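Local atomic coordinates of uncharacterized protein AF_1796 (Archaeoglobus fulgidus, PDB entry 1VIM), a protein that is of unknown function but probably binds a carbohydrate derivative, perhaps a phosphosugar, and may act as an isomerase. Residues Ser109-Ala112 / Lys113-Ser117; Ala175-Met178 / Met179-Leu183. All blocks are in the same frame, centred on the assembly; numbering follows the deposited sequence. Where two conformers were deposited one is given.

Contact 1. Residues Ser109-Ala112 / Lys113-Ser117; sequences SKKA and KDIGS
K110 and D114 form a salt bridge one turn apart on the last turns of a helix. The lysine ammonium sits at the mouth of the carboxylate, NZ lying 2.9 Å from D114 OD1 and 3.0 Å from D114 OD2, so both oxygens offer their syn lone pairs to a single nitrogen. CG of K110 stands anti to the backbone N (chi1 -178°), which sets it beside its own carbonyl carbon, on the side of the next turn; bends at chi2 and chi4 then bring NZ round to the aspartate. On the other side D114 has CG anti to its carbonyl carbon, and the carboxylate hangs back over the preceding turn, its CG 3.3 Å from K110 O. A looser apolar pair follows: K111 CG and I115 CD1 come within 4.2 Å, the side chains crossing at a slant. K113 curls close to the backbone, CG 3.3 Å from S109 O, before its NZ leaves to pair with D135.

The helix closes in a Schellman motif. A112 O accepts G116 N at 3.0 Å and, more weakly, S117 N, while G116 N also makes a weak bond to K113 O. G116 is the C-prime residue, with phi 108°, where a side chain would jam against the preceding carbonyl oxygen. S117 then turns its CB back to 3.5 Å from A112 O.

This is the end of helix 103-115 in the beta-alpha-beta unit that runs from strand 92-96 to strand 118-123. S109 and A112 pack on L93, S109 also reaches helix 129-133, and A112 and I115 meet L195 and V194 of the second subunit.

Contact 2. Residues Ala175-Met178 / Met179-Leu183; sequences AEIM and MQKHL
E176 and Q180 clasp side chains across one turn of helix 160-181, just before a Schellman motif ends it. Q180 NE2 gives a hydrogen bond to E176 OE2 at 3.2 Å, with an N-H...O angle of 153°. The oxygen receives it on its anti lone pair, and the carboxylate and amide planes stand almost perpendicular, 89° apart. E176 gets there by a bend at chi2 that swings the carboxylate round toward the next turn, whereas Q180 runs extended beyond CG. A leucine at Q180 would remove the amide donor and would probably leave E176 OE2 without its mate in this helix, the carboxylate then depending on its bonds to another chain.

On a neighbouring face, I177 and K181 run alongside each other in the same direction, with I177 CG2 against K181 CD at 3.6 Å. The lysine tail continues past that methyl to the ring of Y74, where it makes a cation-pi contact. M178 packs its side chain near the chain that returns after the helix, its CE 3.8 Å from L183 O.

Outside this first shell, the third subunit fixes the glutamate: H11 ND1 of that chain also bonds to OE2, and its L14 N bonds to OE1. The buried carboxylate thus has partners on both oxygens. I41 of helix 34-46 touches E176, I177 and Q180, and L72 lies against I177, M178 and L183.

At the helix end H182 takes a positive phi, and its N bonds back to M179 O at 3.2 Å. The reversal brings L183 N onto M178 O, 2.9 Å away.

Contacts 1 and 2 are in series along the chain and do not touch: their centres are 29 Å apart and their nearest atoms about 17 Å. Each is a helix C-terminus closed by a Schellman motif, and each carries a polar side-chain pair four residues apart, ionic in contact 1 and carboxylate to amide in contact 2. They face different partners in the tetramer, 109-117 meeting the second subunit and 175-183 the third. Both belong to the SIS region of the chain. The side chain of I115 in contact 1 is about 6 Å from a formic acid molecule, probably from the crystallisation liquor.

Contact 1. Residues Ser109-Ala112 / Lys113-Ser117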
loop_
_atom_site.group_PDB
_atom_site.type_symbol
_atom_site.label_atom_id
_atom_site.label_comp_id
_atom_site.label_asym_id
_atom_site.label_seq_id
_atom_site.Cartn_x
_atom_site.Cartn_y
_atom_site.Cartn_z
ATOM N N SER A 109 -4.569 -12.185 14.692
ATOM C CA SER A 109 -5.864 -12.436 15.314
ATOM C C SER A 109 -5.689 -12.924 16.733
ATOM O O SER A 109 -6.470 -12.536 17.604
ATOM C CB SER A 109 -6.676 -13.446 14.505
ATOM O OG SER A 109 -6.950 -12.929 13.224
ATOM N N LYS A 110 -4.659 -13.733 16.993
ATOM C CA LYS A 110 -4.368 -14.135 18.374
ATOM C C LYS A 110 -4.033 -12.916 19.240
ATOM O O LYS A 110 -4.514 -12.802 20.380
ATOM C CB LYS A 110 -3.221 -15.151 18.406
ATOM C CG LYS A 110 -2.858 -15.699 19.831
ATOM C CD LYS A 110 -4.046 -16.339 20.560
ATOM C CE LYS A 110 -3.579 -17.146 21.804
ATOM N NZ LYS A 110 -3.004 -16.282 22.864
ATOM N N LYS A 111 -3.232 -11.995 18.726
ATOM C CA LYS A 111 -2.915 -10.791 19.488
ATOM C C LYS A 111 -4.176 -9.966 19.759
ATOM O O LYS A 111 -4.382 -9.481 20.874
ATOM C CB LYS A 111 -1.860 -9.930 18.788
ATOM C CG LYS A 111 -1.502 -8.632 19.495
ATOM C CD LYS A 111 -0.630 -8.843 20.723
ATOM C CE LYS A 111 -0.071 -7.516 21.209
ATOM N NZ LYS A 111 0.445 -6.732 20.044
ATOM N N ALA A 112 -5.039 -9.825 18.756
ATOM C CA ALA A 112 -6.302 -9.127 18.942
ATOM C C ALA A 112 -7.199 -9.786 19.997
ATOM O O ALA A 112 -7.795 -9.081 20.834
ATOM C CB ALA A 112 -7.027 -9.025 17.601
ATOM N N LYS A 113 -7.268 -11.119 19.970
ATOM C CA LYS A 113 -8.045 -11.879 20.947
ATOM C C LYS A 113 -7.480 -11.668 22.350
ATOM O O LYS A 113 -8.241 -11.489 23.321
ATOM C CB LYS A 113 -8.055 -13.369 20.592
ATOM C CG LYS A 113 -8.977 -13.785 19.436
ATOM C CD LYS A 113 -10.448 -13.375 19.617
ATOM C CE LYS A 113 -11.134 -14.075 20.803
ATOM N NZ LYS A 113 -12.542 -13.587 21.060
ATOM N N ASP A 114 -6.158 -11.618 22.475
ATOM C CA ASP A 114 -5.536 -11.367 23.789
ATOM C C ASP A 114 -5.828 -9.967 24.331
ATOM O O ASP A 114 -6.011 -9.774 25.534
ATOM C CB ASP A 114 -4.042 -11.584 23.712
ATOM C CG ASP A 114 -3.668 -13.048 23.583
ATOM O OD1 ASP A 114 -4.511 -13.939 23.830
ATOM O OD2 ASP A 114 -2.540 -13.386 23.222
ATOM N N ILE A 115 -5.896 -8.979 23.436
ATOM C CA ILE A 115 -6.336 -7.619 23.790
ATOM C C ILE A 115 -7.808 -7.597 24.216
ATOM O O ILE A 115 -8.239 -6.737 25.008
ATOM C CB ILE A 115 -6.069 -6.669 22.595
ATOM C CG1 ILE A 115 -4.544 -6.463 22.491
ATOM C CG2 ILE A 115 -6.873 -5.362 22.741
ATOM C CD1 ILE A 115 -4.104 -5.820 21.184
ATOM N N GLY A 116 -8.576 -8.537 23.670
ATOM C CA GLY A 116 -9.979 -8.687 23.980
ATOM C C GLY A 116 -10.952 -8.274 22.889
ATOM O O GLY A 116 -12.154 -8.265 23.105
ATOM N N SER A 117 -10.441 -7.904 21.718
ATOM C CA SER A 117 -11.301 -7.703 20.568
ATOM C C SER A 117 -12.078 -8.963 20.233
ATOM O O SER A 117 -11.597 -10.080 20.455
ATOM C CB SER A 117 -10.426 -7.286 19.375
ATOM O OG SER A 117 -11.147 -7.171 18.132
#

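Contact 2. Residues Ala175-Met178 / Met179-Leu183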
loop_
_atom_site.group_PDB
_atom_site.type_symbol
_atom_site.label_atom_id
_atom_site.label_comp_id
_atom_site.label_asym_id
_atom_site.label_seq_id
_atom_site.Cartn_x
_atom_site.Cartn_y
_atom_site.Cartn_z
ATOM N N ALA A 175 -25.079 -5.411 0.582
ATOM C CA ALA A 175 -26.444 -5.220 0.104
ATOM C C ALA A 175 -27.435 -5.404 1.257
ATOM O O ALA A 175 -28.413 -4.653 1.380
ATOM C CB ALA A 175 -26.719 -6.194 -1.008
ATOM N N GLU A 176 -27.211 -6.418 2.080
ATOM C CA GLU A 176 -28.102 -6.716 3.200
ATOM C C GLU A 176 -28.068 -5.614 4.249
ATOM O O GLU A 176 -29.120 -5.165 4.733
ATOM C CB GLU A 176 -27.707 -8.056 3.810
ATOM C CG GLU A 176 -28.548 -8.471 5.007
ATOM C CD GLU A 176 -30.003 -8.756 4.667
ATOM O OE1 GLU A 176 -30.335 -8.994 3.482
ATOM O OE2 GLU A 176 -30.815 -8.747 5.628
ATOM N N ILE A 177 -26.870 -5.150 4.597
ATOM C CA ILE A 177 -26.746 -4.042 5.544
ATOM C C ILE A 177 -27.402 -2.777 4.999
ATOM O O ILE A 177 -28.076 -2.056 5.746
ATOM C CB ILE A 177 -25.261 -3.806 5.925
ATOM C CG1 ILE A 177 -24.711 -5.020 6.691
ATOM C CG2 ILE A 177 -25.137 -2.542 6.782
ATOM C CD1 ILE A 177 -23.184 -5.077 6.820
ATOM N N MET A 178 -27.263 -2.516 3.709
ATOM C CA MET A 178 -27.922 -1.330 3.146
ATOM C C MET A 178 -29.424 -1.405 3.326
ATOM O O MET A 178 -30.048 -0.421 3.725
ATOM C CB MET A 178 -27.610 -1.179 1.672
ATOM C CG MET A 178 -26.176 -0.748 1.400
ATOM S SD MET A 178 -25.771 -0.851 -0.335
ATOM C CE MET A 178 -26.791 0.541 -1.020
ATOM N N MET A 179 -29.994 -2.568 3.032
ATOM C CA MET A 179 -31.429 -2.787 3.224
ATOM C C MET A 179 -31.824 -2.539 4.679
ATOM O O MET A 179 -32.797 -1.799 4.942
ATOM C CB MET A 179 -31.846 -4.185 2.740
ATOM C CG MET A 179 -33.341 -4.504 2.913
ATOM S SD MET A 179 -33.685 -5.213 4.529
ATOM C CE MET A 179 -35.453 -5.484 4.417
ATOM N N GLN A 180 -31.088 -3.116 5.626
ATOM C CA GLN A 180 -31.421 -2.998 7.053
ATOM C C GLN A 180 -31.358 -1.570 7.553
ATOM O O GLN A 180 -32.169 -1.167 8.402
ATOM C CB GLN A 180 -30.516 -3.881 7.911
ATOM C CG GLN A 180 -30.746 -5.360 7.707
ATOM C CD GLN A 180 -29.960 -6.225 8.664
ATOM O OE1 GLN A 180 -29.313 -5.725 9.588
ATOM N NE2 GLN A 180 -30.034 -7.528 8.467
ATOM N N LYS A 181 -30.432 -0.795 7.007
ATOM C CA LYS A 181 -30.164 0.548 7.498
ATOM C C LYS A 181 -30.859 1.608 6.642
ATOM O O LYS A 181 -30.709 2.815 6.885
ATOM C CB LYS A 181 -28.650 0.782 7.525
ATOM C CG LYS A 181 -27.933 0.031 8.631
ATOM C CD LYS A 181 -26.430 0.273 8.543
ATOM C CE LYS A 181 -25.991 1.481 9.380
ATOM N NZ LYS A 181 -24.597 1.940 9.071
ATOM N N HIS A 182 -31.625 1.145 5.656
ATOM C CA HIS A 182 -32.326 1.998 4.690
ATOM C C HIS A 182 -31.387 2.988 4.008
ATOM O O HIS A 182 -31.685 4.169 3.863
ATOM C CB HIS A 182 -33.513 2.706 5.359
ATOM C CG HIS A 182 -34.419 1.767 6.091
ATOM N ND1 HIS A 182 -34.348 1.575 7.453
ATOM C CD2 HIS A 182 -35.389 0.933 5.644
ATOM C CE1 HIS A 182 -35.249 0.681 7.820
ATOM N NE2 HIS A 182 -35.896 0.276 6.740
ATOM N N LEU A 183 -30.223 2.473 3.611
ATOM C CA LEU A 183 -29.241 3.256 2.892
ATOM C C LEU A 183 -29.388 3.005 1.409
ATOM O O LEU A 183 -29.740 1.900 1.001
ATOM C CB LEU A 183 -27.826 2.879 3.337
ATOM C CG LEU A 183 -27.479 3.231 4.783
ATOM C CD1 LEU A 183 -26.159 2.544 5.170
ATOM C CD2 LEU A 183 -27.371 4.736 4.928
#